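Local coordinates for adenine phosphoribosyltransferase (Leishmania donovani, PDB 1QB8), which probably catalyses the transfer of a phosphoribosyl group from 5-phospho-alpha-D-ribose 1-diphosphate to adenine, giving AMP and diphosphate in purine salvage, at residues K24-Y29 with R40-S45; L76-R81 with L143-L148; V147-G152 with L175-L180. One frame throughout, in Å; residues are numbered along the deposited sequence.

The three contacts illustrate how one nucleotide can be held by separate pieces of a fold, each meeting mainly a different part of AMP. Contact 1 (24-29 with 40-45) presents backbone groups to the adenine, contact 2 (76-81 with 143-148) holds the ribose, and the 147-152 side of contact 3 (147-152 with 175-180) curls round the phosphate. The centres of contacts 1 and 2 lie about 16 Å apart, those of 1 and 3 about 14 Å, and those of 2 and 3 about 12 Å. They also touch directly. Val44 CG1 packs 3.6 Å from Arg81 CD, and Ala42 CB lies 3.6 Å from Leu175 CD2. Contacts 2 and 3 share Val147 and Leu148, and a probable hydrogen bond joins Leu175 N to Asp146 O.

Contact 1 of 3, residues K24-Y29 with R40-S45; sequences KSYRWY and RFADVS. With AMP (adenosine monophosphate), chain C.
Trp28 and Arg40 meet as a flat ring covered on one face by the methylenes of a bent side chain. Arg40 CD sits over the middle of the Trp28 six-membered ring, 3.5 Å from its centroid, a CH-pi contact. A turn at the third torsion (-52°) carries the guanidinium over the five-membered ring as a cation-pi pair, its plane 45° from the indole. Trp28 is placed there by a first torsion of 62°, with CG between backbone N and carbonyl carbon. Beyond the pair, Trp28 NE1 bonds to Thr209 O and Arg40 NH2 to Leu208 O.

Tyr29, across the two-stranded hairpin from Phe41, exchanges two backbone hydrogen bonds with it. Its ring edge meets Asp43, Tyr29 CE2 lying 3.5 Å from Asp43 CB, and a water links Tyr29 OH to Asp43 OD2. The other carboxylate oxygen, OD1, caps Ser45 N.

With strand 41-42 so braced, the backbone faces the base: Ala42 N donates to AMP N1 at 2.9 Å, and Arg40 O accepts from AMP N6 at 3.0 Å, while AMP C2 lies over one face of the Phe41 ring, offset toward its rim. This donor-acceptor pattern is consistent with selection of adenine over 6-oxopurines.

Contact 2 of 3, residues L76-R81 with L143-L148; sequences LGFDAR and LIDDVL. With AMP (adenosine monophosphate), chain C.
Strands 76-78 and 143-145 run parallel, their axes 4.8 Å apart and inclined by 27°, with Leu76 paired to Leu143 and Gly77 to Ile144. Ile144 serves both directions of the ladder, giving its N-H to Leu76 O and receiving Phe78 N at its own O. These are neighbouring strands of the main, mostly parallel sheet of this type I phosphoribosyltransferase, with 97-100 beyond 74-78 and 167-173 beyond 140-145.

Phe78 is wedged against the second strand. Its ring carries Ile144 O over one face, offset toward the rim, while Leu143 CD2 reaches the ring edge 3.9 Å from Phe78 CZ. On another part of the edge, Asp145 OD1 comes to 3.4 Å from Phe78 CD2, the carboxylate plane turned 66° from the ring. A first torsion of -57°, with CG beside the backbone N, swings the phenyl into this place. Asp145 OD2 also takes Asp146 N, from above the carboxylate plane.

Beyond the strands, Arg81 crosses Asp146 obliquely and forms a salt bridge, Arg81 NE to Asp146 OD1 at 3.0 Å. Its chain bends at the third torsion, and NH1 donates to AMP O2' at 2.7 Å. NE adds a weak bond to the same hydroxyl, and Asp146 OD2 lies 2.9 Å from AMP O2'.

Before Arg81 the Asp79-Ala80 peptide is cis, and Ala80 N and Arg81 N both donate to a citrate, probably from the crystallisation liquor, which may mark the diphosphate site of the family. The chemistry implies a division of labour: backbone hydrogen bonds and the packing of Phe78 on Leu143 join the strands; Arg81 and Asp146 meet O2' and probably help to position each other, while Asp145, a known magnesium ligand, lies beside O3'.

Contact 3 of 3, residues V147-G152 with L175-L180; sequences VLATGG and LSIPFL. With AMP (adenosine monophosphate), chain C.
Val147 spreads its two methyls over Leu175 of strand 175-176 and Ile177 just after it. CG1, anti to the backbone N (chi1 179°), packs on Ile177, 3.9 Å from its CG1, the two side chains slanting past one another. CG2 points instead to Leu175, 4.1 Å from CD2. Further on, Leu180 lies against Ala149: CB of Leu180 is 3.3 Å from Ala149 O, and its CD1 rests 3.8 Å from Ala149 CB. Ile177 CG1 also lies against Leu148 O. That carbonyl accepts from Ile177 N, while Leu148 N donates to Leu175 O at 2.8 Å. A water bridges Ala149 O and Ile177 O just past the paired residues.

After Leu148 the chain curls round the AMP phosphate, forming the phosphate-binding loop of the family's PRPP motif. Ala149 N and Gly151 N both donate to O2P, the latter at 2.9 Å, and Thr150 N donates to O3P.

Gly151 is the N-cap of helix 152-163. From that helix the chain runs through strand 167-173 into strand 175-176, which lies parallel to 147-148, with strand 203-204 on its far side. On the flank toward contact 1, Tyr26 packs against Leu175.

Contact 1 of 3, residues K24-Y29 with R40-S45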
loop_
_atom_site.group_PDB
_atom_site.type_symbol
_atom_site.label_atom_id
_atom_site.label_comp_id
_atom_site.label_asym_id
_atom_site.label_seq_id
_atom_site.Cartn_x
_atom_site.Cartn_y
_atom_site.Cartn_z
ATOM N N LYS A 24 2.725 15.898 -16.043
ATOM C CA LYS A 24 4.126 16.273 -15.903
ATOM C C LYS A 24 4.942 15.227 -15.137
ATOM O O LYS A 24 6.039 14.864 -15.556
ATOM C CB LYS A 24 4.205 17.626 -15.192
ATOM C CG LYS A 24 5.601 18.206 -15.011
ATOM C CD LYS A 24 5.498 19.661 -14.577
ATOM C CE LYS A 24 6.858 20.296 -14.356
ATOM N NZ LYS A 24 7.545 19.708 -13.176
ATOM N N SER A 25 4.375 14.713 -14.048
ATOM C CA SER A 25 5.047 13.733 -13.195
ATOM C C SER A 25 5.078 12.279 -13.667
ATOM O O SER A 25 6.047 11.566 -13.407
ATOM C CB SER A 25 4.446 13.772 -11.791
ATOM O OG SER A 25 4.465 15.082 -11.260
ATOM N N TYR A 26 4.016 11.826 -14.325
ATOM C CA TYR A 26 3.947 10.440 -14.779
ATOM C C TYR A 26 5.058 9.980 -15.720
ATOM O O TYR A 26 5.494 10.708 -16.624
ATOM C CB TYR A 26 2.586 10.138 -15.411
ATOM C CG TYR A 26 1.744 9.129 -14.646
ATOM C CD1 TYR A 26 0.443 9.435 -14.254
ATOM C CD2 TYR A 26 2.250 7.873 -14.307
ATOM C CE1 TYR A 26 -0.334 8.518 -13.539
ATOM C CE2 TYR A 26 1.480 6.948 -13.591
ATOM C CZ TYR A 26 0.192 7.282 -13.210
ATOM O OH TYR A 26 -0.573 6.397 -12.487
ATOM N N ARG A 27 5.519 8.757 -15.475
ATOM C CA ARG A 27 6.546 8.121 -16.283
ATOM C C ARG A 27 6.074 6.721 -16.632
ATOM O O ARG A 27 5.556 6.008 -15.774
ATOM C CB ARG A 27 7.870 8.042 -15.513
ATOM C CG ARG A 27 8.577 9.378 -15.341
ATOM C CD ARG A 27 9.034 9.941 -16.677
ATOM N NE ARG A 27 9.689 11.239 -16.534
ATOM C CZ ARG A 27 9.051 12.392 -16.334
ATOM N NH1 ARG A 27 9.747 13.517 -16.216
ATOM N NH2 ARG A 27 7.722 12.428 -16.258
ATOM N N TRP A 28 6.198 6.347 -17.902
ATOM C CA TRP A 28 5.799 5.009 -18.342
ATOM C C TRP A 28 7.012 4.252 -18.886
ATOM O O TRP A 28 7.997 4.869 -19.293
ATOM C CB TRP A 28 4.658 5.063 -19.379
ATOM C CG TRP A 28 4.981 5.781 -20.675
ATOM C CD1 TRP A 28 4.675 7.072 -20.996
ATOM C CD2 TRP A 28 5.639 5.229 -21.825
ATOM N NE1 TRP A 28 5.096 7.357 -22.273
ATOM C CE2 TRP A 28 5.692 6.243 -22.803
ATOM C CE3 TRP A 28 6.188 3.973 -22.123
ATOM C CZ2 TRP A 28 6.272 6.044 -24.060
ATOM C CZ3 TRP A 28 6.768 3.774 -23.377
ATOM C CH2 TRP A 28 6.804 4.808 -24.329
ATOM N N TYR A 29 6.940 2.921 -18.885
ATOM C CA TYR A 29 8.050 2.080 -19.341
ATOM C C TYR A 29 7.611 0.971 -20.296
ATOM O O TYR A 29 6.536 0.390 -20.136
ATOM C CB TYR A 29 8.754 1.426 -18.135
ATOM C CG TYR A 29 9.352 2.401 -17.158
ATOM C CD1 TYR A 29 10.703 2.751 -17.227
ATOM C CD2 TYR A 29 8.557 3.019 -16.195
ATOM C CE1 TYR A 29 11.242 3.699 -16.358
ATOM C CE2 TYR A 29 9.081 3.969 -15.329
ATOM C CZ TYR A 29 10.419 4.308 -15.416
ATOM O OH TYR A 29 10.912 5.283 -14.590
ATOM N N ARG A 40 2.972 0.286 -22.617
ATOM C CA ARG A 40 3.405 1.342 -21.722
ATOM C C ARG A 40 2.938 1.082 -20.296
ATOM O O ARG A 40 1.744 1.169 -20.003
ATOM C CB ARG A 40 2.866 2.693 -22.215
ATOM C CG ARG A 40 3.179 2.980 -23.680
ATOM C CD ARG A 40 2.923 4.421 -24.066
ATOM N NE ARG A 40 1.589 4.850 -23.679
ATOM C CZ ARG A 40 1.130 6.088 -23.834
ATOM N NH1 ARG A 40 -0.104 6.388 -23.445
ATOM N NH2 ARG A 40 1.900 7.020 -24.389
ATOM N N PHE A 41 3.882 0.743 -19.416
ATOM C CA PHE A 41 3.569 0.483 -18.008
ATOM C C PHE A 41 3.672 1.790 -17.216
ATOM O O PHE A 41 4.752 2.375 -17.115
ATOM C CB PHE A 41 4.526 -0.575 -17.425
ATOM C CG PHE A 41 4.241 -0.940 -15.979
ATOM C CD1 PHE A 41 3.410 -2.010 -15.665
ATOM C CD2 PHE A 41 4.828 -0.229 -14.932
ATOM C CE1 PHE A 41 3.173 -2.364 -14.332
ATOM C CE2 PHE A 41 4.594 -0.577 -13.601
ATOM C CZ PHE A 41 3.771 -1.641 -13.301
ATOM N N ALA A 42 2.544 2.256 -16.685
ATOM C CA ALA A 42 2.520 3.489 -15.905
ATOM C C ALA A 42 3.043 3.209 -14.498
ATOM O O ALA A 42 2.406 2.497 -13.714
ATOM C CB ALA A 42 1.111 4.055 -15.854
ATOM N N ASP A 43 4.220 3.752 -14.202
ATOM C CA ASP A 43 4.874 3.557 -12.914
ATOM C C ASP A 43 4.303 4.454 -11.812
ATOM O O ASP A 43 4.443 5.678 -11.855
ATOM C CB ASP A 43 6.382 3.774 -13.090
ATOM C CG ASP A 43 7.177 3.515 -11.832
ATOM O OD1 ASP A 43 6.676 2.866 -10.894
ATOM O OD2 ASP A 43 8.329 3.974 -11.789
ATOM N N VAL A 44 3.684 3.824 -10.812
ATOM C CA VAL A 44 3.080 4.541 -9.691
ATOM C C VAL A 44 4.127 5.288 -8.858
ATOM O O VAL A 44 3.806 6.270 -8.186
ATOM C CB VAL A 44 2.258 3.588 -8.802
ATOM C CG1 VAL A 44 3.177 2.743 -7.924
ATOM C CG2 VAL A 44 1.266 4.371 -7.968
ATOM N N SER A 45 5.375 4.819 -8.906
ATOM C CA SER A 45 6.482 5.458 -8.184
ATOM C C SER A 45 6.727 6.867 -8.716
ATOM O O SER A 45 7.164 7.740 -7.972
ATOM C CB SER A 45 7.777 4.648 -8.326
ATOM O OG SER A 45 7.724 3.442 -7.586
HETATM P P AMP C . -7.288 -4.302 -14.447
HETATM O O1P AMP C . -7.857 -5.310 -13.521
HETATM O O2P AMP C . -8.006 -3.024 -14.629
HETATM O O3P AMP C . -7.050 -4.980 -15.871
HETATM O "O5'" AMP C . -5.866 -3.984 -14.026
HETATM C "C5'" AMP C . -5.201 -4.693 -12.854
HETATM C "C4'" AMP C . -4.087 -3.863 -12.237
HETATM O "O4'" AMP C . -2.936 -4.016 -13.065
HETATM C "C3'" AMP C . -4.393 -2.342 -12.160
HETATM O "O3'" AMP C . -4.734 -1.898 -10.864
HETATM C "C2'" AMP C . -3.127 -1.622 -12.505
HETATM O "O2'" AMP C . -2.362 -1.519 -11.307
HETATM C "C1'" AMP C . -2.579 -2.713 -13.430
HETATM N N9 AMP C . -2.155 -2.418 -14.772
HETATM C C8 AMP C . -2.782 -2.732 -15.944
HETATM N N7 AMP C . -2.300 -2.069 -16.954
HETATM C C5 AMP C . -1.288 -1.256 -16.453
HETATM C C6 AMP C . -0.400 -0.321 -17.021
HETATM N N6 AMP C . -0.398 -0.028 -18.339
HETATM N N1 AMP C . 0.468 0.283 -16.167
HETATM C C2 AMP C . 0.458 -0.011 -14.871
HETATM N N3 AMP C . -0.325 -0.871 -14.204
HETATM C C4 AMP C . -1.206 -1.489 -15.054
HETATM O O HOH W 1 0.469 4.075 -11.789
HETATM O O HOH W 2 9.395 6.287 -12.766
#

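Contact 2 of 3, residues L76-R81 with L143-L148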
loop_
_atom_site.group_PDB
_atom_site.type_symbol
_atom_site.label_atom_id
_atom_site.label_comp_id
_atom_site.label_asym_id
_atom_site.label_seq_id
_atom_site.Cartn_x
_atom_site.Cartn_y
_atom_site.Cartn_z
ATOM N N LEU A 76 -12.202 1.576 0.021
ATOM C CA LEU A 76 -11.700 0.229 -0.238
ATOM C C LEU A 76 -10.602 0.310 -1.300
ATOM O O LEU A 76 -10.887 0.561 -2.471
ATOM C CB LEU A 76 -12.829 -0.680 -0.725
ATOM C CG LEU A 76 -12.440 -2.081 -1.210
ATOM C CD1 LEU A 76 -11.966 -2.921 -0.037
ATOM C CD2 LEU A 76 -13.629 -2.740 -1.887
ATOM N N GLY A 77 -9.353 0.100 -0.886
ATOM C CA GLY A 77 -8.235 0.167 -1.809
ATOM C C GLY A 77 -7.790 -1.202 -2.262
ATOM O O GLY A 77 -7.807 -2.155 -1.487
ATOM N N PHE A 78 -7.345 -1.283 -3.513
ATOM C CA PHE A 78 -6.912 -2.538 -4.111
ATOM C C PHE A 78 -5.422 -2.813 -3.884
ATOM O O PHE A 78 -4.586 -1.920 -4.022
ATOM C CB PHE A 78 -7.224 -2.532 -5.620
ATOM C CG PHE A 78 -8.691 -2.308 -5.963
ATOM C CD1 PHE A 78 -9.673 -2.253 -4.973
ATOM C CD2 PHE A 78 -9.082 -2.149 -7.293
ATOM C CE1 PHE A 78 -11.015 -2.046 -5.302
ATOM C CE2 PHE A 78 -10.418 -1.942 -7.635
ATOM C CZ PHE A 78 -11.388 -1.890 -6.636
ATOM N N ASP A 79 -5.105 -4.058 -3.532
ATOM C CA ASP A 79 -3.731 -4.513 -3.283
ATOM C C ASP A 79 -2.938 -4.484 -4.607
ATOM O O ASP A 79 -3.360 -5.099 -5.580
ATOM C CB ASP A 79 -3.806 -5.952 -2.740
ATOM C CG ASP A 79 -2.478 -6.474 -2.197
ATOM O OD1 ASP A 79 -1.421 -5.858 -2.403
ATOM O OD2 ASP A 79 -2.497 -7.537 -1.551
ATOM N N ALA A 80 -1.816 -3.764 -4.675
ATOM C CA ALA A 80 -1.222 -3.026 -3.564
ATOM C C ALA A 80 -1.178 -1.524 -3.834
ATOM O O ALA A 80 -1.023 -0.727 -2.914
ATOM C CB ALA A 80 0.205 -3.521 -3.329
ATOM N N ARG A 81 -1.298 -1.133 -5.095
ATOM C CA ARG A 81 -1.192 0.274 -5.436
ATOM C C ARG A 81 -2.315 1.163 -4.933
ATOM O O ARG A 81 -2.130 2.369 -4.766
ATOM C CB ARG A 81 -0.886 0.427 -6.922
ATOM C CG ARG A 81 0.404 -0.317 -7.273
ATOM C CD ARG A 81 0.956 0.055 -8.618
ATOM N NE ARG A 81 0.298 -0.629 -9.724
ATOM C CZ ARG A 81 0.867 -1.616 -10.399
ATOM N NH1 ARG A 81 0.242 -2.206 -11.403
ATOM N NH2 ARG A 81 2.068 -2.026 -10.040
ATOM N N LEU A 143 -14.183 3.009 -4.050
ATOM C CA LEU A 143 -13.181 2.032 -4.481
ATOM C C LEU A 143 -12.019 2.805 -5.098
ATOM O O LEU A 143 -12.247 3.753 -5.861
ATOM C CB LEU A 143 -13.772 1.077 -5.528
ATOM C CG LEU A 143 -14.613 -0.120 -5.077
ATOM C CD1 LEU A 143 -15.728 0.327 -4.171
ATOM C CD2 LEU A 143 -15.172 -0.822 -6.287
ATOM N N ILE A 144 -10.782 2.395 -4.800
ATOM C CA ILE A 144 -9.613 3.096 -5.331
ATOM C C ILE A 144 -8.423 2.212 -5.707
ATOM O O ILE A 144 -8.107 1.248 -5.018
ATOM C CB ILE A 144 -9.147 4.222 -4.358
ATOM C CG1 ILE A 144 -8.131 5.141 -5.043
ATOM C CG2 ILE A 144 -8.546 3.634 -3.107
ATOM C CD1 ILE A 144 -7.796 6.397 -4.247
ATOM N N ASP A 145 -7.776 2.565 -6.816
ATOM C CA ASP A 145 -6.599 1.867 -7.332
ATOM C C ASP A 145 -5.852 2.888 -8.193
ATOM O O ASP A 145 -6.398 3.956 -8.488
ATOM C CB ASP A 145 -7.023 0.677 -8.192
ATOM C CG ASP A 145 -5.919 -0.358 -8.350
ATOM O OD1 ASP A 145 -6.189 -1.403 -8.962
ATOM O OD2 ASP A 145 -4.797 -0.158 -7.841
ATOM N N ASP A 146 -4.620 2.580 -8.601
ATOM C CA ASP A 146 -3.867 3.530 -9.416
ATOM C C ASP A 146 -4.263 3.575 -10.891
ATOM O O ASP A 146 -4.541 4.648 -11.423
ATOM C CB ASP A 146 -2.350 3.340 -9.262
ATOM C CG ASP A 146 -1.839 2.067 -9.911
ATOM O OD1 ASP A 146 -0.677 2.077 -10.382
ATOM O OD2 ASP A 146 -2.582 1.060 -9.938
ATOM N N VAL A 147 -4.351 2.411 -11.532
ATOM C CA VAL A 147 -4.691 2.346 -12.951
ATOM C C VAL A 147 -5.904 1.478 -13.257
ATOM O O VAL A 147 -6.008 0.345 -12.779
ATOM C CB VAL A 147 -3.504 1.797 -13.793
ATOM C CG1 VAL A 147 -3.889 1.717 -15.260
ATOM C CG2 VAL A 147 -2.272 2.679 -13.632
ATOM N N LEU A 148 -6.845 2.033 -14.018
ATOM C CA LEU A 148 -8.026 1.279 -14.440
ATOM C C LEU A 148 -7.692 0.837 -15.864
ATOM O O LEU A 148 -7.527 1.675 -16.750
ATOM C CB LEU A 148 -9.291 2.148 -14.455
ATOM C CG LEU A 148 -10.571 1.452 -14.960
ATOM C CD1 LEU A 148 -11.097 0.482 -13.915
ATOM C CD2 LEU A 148 -11.638 2.472 -15.305
HETATM P P AMP C . -7.288 -4.302 -14.447
HETATM O O1P AMP C . -7.857 -5.310 -13.521
HETATM O O2P AMP C . -8.006 -3.024 -14.629
HETATM O O3P AMP C . -7.050 -4.980 -15.871
HETATM O "O5'" AMP C . -5.866 -3.984 -14.026
HETATM C "C5'" AMP C . -5.201 -4.693 -12.854
HETATM C "C4'" AMP C . -4.087 -3.863 -12.237
HETATM O "O4'" AMP C . -2.936 -4.016 -13.065
HETATM C "C3'" AMP C . -4.393 -2.342 -12.160
HETATM O "O3'" AMP C . -4.734 -1.898 -10.864
HETATM C "C2'" AMP C . -3.127 -1.622 -12.505
HETATM O "O2'" AMP C . -2.362 -1.519 -11.307
HETATM C "C1'" AMP C . -2.579 -2.713 -13.430
HETATM N N9 AMP C . -2.155 -2.418 -14.772
HETATM C C8 AMP C . -2.782 -2.732 -15.944
HETATM N N7 AMP C . -2.300 -2.069 -16.954
HETATM C C5 AMP C . -1.288 -1.256 -16.453
HETATM C C6 AMP C . -0.400 -0.321 -17.021
HETATM N N6 AMP C . -0.398 -0.028 -18.339
HETATM N N1 AMP C . 0.468 0.283 -16.167
HETATM C C2 AMP C . 0.458 -0.011 -14.871
HETATM N N3 AMP C . -0.325 -0.871 -14.204
HETATM C C4 AMP C . -1.206 -1.489 -15.054
#

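Contact 3 of 3, residues V147-G152 with L175-L180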
loop_
_atom_site.group_PDB
_atom_site.type_symbol
_atom_site.label_atom_id
_atom_site.label_comp_id
_atom_site.label_asym_id
_atom_site.label_seq_id
_atom_site.Cartn_x
_atom_site.Cartn_y
_atom_site.Cartn_z
ATOM N N VAL A 147 -4.351 2.411 -11.532
ATOM C CA VAL A 147 -4.691 2.346 -12.951
ATOM C C VAL A 147 -5.904 1.478 -13.257
ATOM O O VAL A 147 -6.008 0.345 -12.779
ATOM C CB VAL A 147 -3.504 1.797 -13.793
ATOM C CG1 VAL A 147 -3.889 1.717 -15.260
ATOM C CG2 VAL A 147 -2.272 2.679 -13.632
ATOM N N LEU A 148 -6.845 2.033 -14.018
ATOM C CA LEU A 148 -8.026 1.279 -14.440
ATOM C C LEU A 148 -7.692 0.837 -15.864
ATOM O O LEU A 148 -7.527 1.675 -16.750
ATOM C CB LEU A 148 -9.291 2.148 -14.455
ATOM C CG LEU A 148 -10.571 1.452 -14.960
ATOM C CD1 LEU A 148 -11.097 0.482 -13.915
ATOM C CD2 LEU A 148 -11.638 2.472 -15.305
ATOM N N ALA A 149 -7.527 -0.470 -16.054
ATOM C CA ALA A 149 -7.195 -1.029 -17.362
ATOM C C ALA A 149 -8.361 -1.844 -17.935
ATOM O O ALA A 149 -9.240 -1.285 -18.583
ATOM C CB ALA A 149 -5.931 -1.876 -17.262
ATOM N N THR A 150 -8.386 -3.152 -17.690
ATOM C CA THR A 150 -9.475 -3.994 -18.190
ATOM C C THR A 150 -10.688 -3.960 -17.257
ATOM O O THR A 150 -11.791 -4.344 -17.654
ATOM C CB THR A 150 -9.049 -5.471 -18.373
ATOM O OG1 THR A 150 -8.850 -6.082 -17.090
ATOM C CG2 THR A 150 -7.766 -5.563 -19.189
ATOM N N GLY A 151 -10.469 -3.544 -16.010
ATOM C CA GLY A 151 -11.560 -3.463 -15.047
ATOM C C GLY A 151 -11.851 -4.715 -14.243
ATOM O O GLY A 151 -12.792 -4.728 -13.448
ATOM N N GLY A 152 -11.042 -5.756 -14.430
ATOM C CA GLY A 152 -11.242 -7.005 -13.711
ATOM C C GLY A 152 -11.200 -6.851 -12.204
ATOM O O GLY A 152 -11.991 -7.463 -11.489
ATOM N N LEU A 175 -5.104 6.866 -13.068
ATOM C CA LEU A 175 -4.998 6.802 -14.512
ATOM C C LEU A 175 -5.955 5.779 -15.106
ATOM O O LEU A 175 -6.144 4.696 -14.547
ATOM C CB LEU A 175 -3.575 6.412 -14.910
ATOM C CG LEU A 175 -3.301 6.344 -16.416
ATOM C CD1 LEU A 175 -3.075 7.747 -16.947
ATOM C CD2 LEU A 175 -2.088 5.484 -16.682
ATOM N N SER A 176 -6.536 6.120 -16.254
ATOM C CA SER A 176 -7.434 5.213 -16.953
ATOM C C SER A 176 -6.890 4.967 -18.355
ATOM O O SER A 176 -6.196 5.813 -18.918
ATOM C CB SER A 176 -8.845 5.791 -17.030
ATOM O OG SER A 176 -8.844 7.031 -17.706
ATOM N N ILE A 177 -7.159 3.775 -18.880
ATOM C CA ILE A 177 -6.724 3.375 -20.218
ATOM C C ILE A 177 -8.027 3.146 -20.991
ATOM O O ILE A 177 -8.411 2.001 -21.252
ATOM C CB ILE A 177 -5.947 2.026 -20.190
ATOM C CG1 ILE A 177 -4.933 1.986 -19.040
ATOM C CG2 ILE A 177 -5.256 1.796 -21.514
ATOM C CD1 ILE A 177 -3.918 3.066 -19.085
ATOM N N PRO A 178 -8.715 4.239 -21.379
ATOM C CA PRO A 178 -9.989 4.214 -22.116
ATOM C C PRO A 178 -10.090 3.264 -23.317
ATOM O O PRO A 178 -11.191 2.861 -23.702
ATOM C CB PRO A 178 -10.182 5.681 -22.510
ATOM C CG PRO A 178 -8.782 6.209 -22.566
ATOM C CD PRO A 178 -8.173 5.608 -21.346
ATOM N N PHE A 179 -8.946 2.878 -23.877
ATOM C CA PHE A 179 -8.918 1.964 -25.013
ATOM C C PHE A 179 -9.403 0.570 -24.632
ATOM O O PHE A 179 -9.975 -0.132 -25.457
ATOM C CB PHE A 179 -7.502 1.870 -25.582
ATOM C CG PHE A 179 -7.363 0.894 -26.725
ATOM C CD1 PHE A 179 -7.916 1.177 -27.974
ATOM C CD2 PHE A 179 -6.655 -0.298 -26.556
ATOM C CE1 PHE A 179 -7.761 0.293 -29.040
ATOM C CE2 PHE A 179 -6.491 -1.192 -27.613
ATOM C CZ PHE A 179 -7.045 -0.896 -28.860
ATOM N N LEU A 180 -9.150 0.162 -23.393
ATOM C CA LEU A 180 -9.564 -1.157 -22.919
ATOM C C LEU A 180 -11.044 -1.238 -22.503
ATOM O O LEU A 180 -11.527 -2.295 -22.085
ATOM C CB LEU A 180 -8.634 -1.618 -21.798
ATOM C CG LEU A 180 -7.182 -1.844 -22.252
ATOM C CD1 LEU A 180 -6.239 -1.918 -21.052
ATOM C CD2 LEU A 180 -7.092 -3.113 -23.095
HETATM P P AMP C . -7.288 -4.302 -14.447
HETATM O O1P AMP C . -7.857 -5.310 -13.521
HETATM O O2P AMP C . -8.006 -3.024 -14.629
HETATM O O3P AMP C . -7.050 -4.980 -15.871
HETATM O "O5'" AMP C . -5.866 -3.984 -14.026
HETATM C "C5'" AMP C . -5.201 -4.693 -12.854
HETATM C "C4'" AMP C . -4.087 -3.863 -12.237
HETATM O "O4'" AMP C . -2.936 -4.016 -13.065
HETATM C "C3'" AMP C . -4.393 -2.342 -12.160
HETATM O "O3'" AMP C . -4.734 -1.898 -10.864
HETATM C "C2'" AMP C . -3.127 -1.622 -12.505
HETATM O "O2'" AMP C . -2.362 -1.519 -11.307
HETATM C "C1'" AMP C . -2.579 -2.713 -13.430
HETATM N N9 AMP C . -2.155 -2.418 -14.772
HETATM C C8 AMP C . -2.782 -2.732 -15.944
HETATM N N7 AMP C . -2.300 -2.069 -16.954
HETATM C C5 AMP C . -1.288 -1.256 -16.453
HETATM C C6 AMP C . -0.400 -0.321 -17.021
HETATM N N6 AMP C . -0.398 -0.028 -18.339
HETATM N N1 AMP C . 0.468 0.283 -16.167
HETATM C C2 AMP C . 0.458 -0.011 -14.871
HETATM N N3 AMP C . -0.325 -0.871 -14.204
HETATM C C4 AMP C . -1.206 -1.489 -15.054
HETATM O O HOH W 3 -10.347 0.953 -19.550
#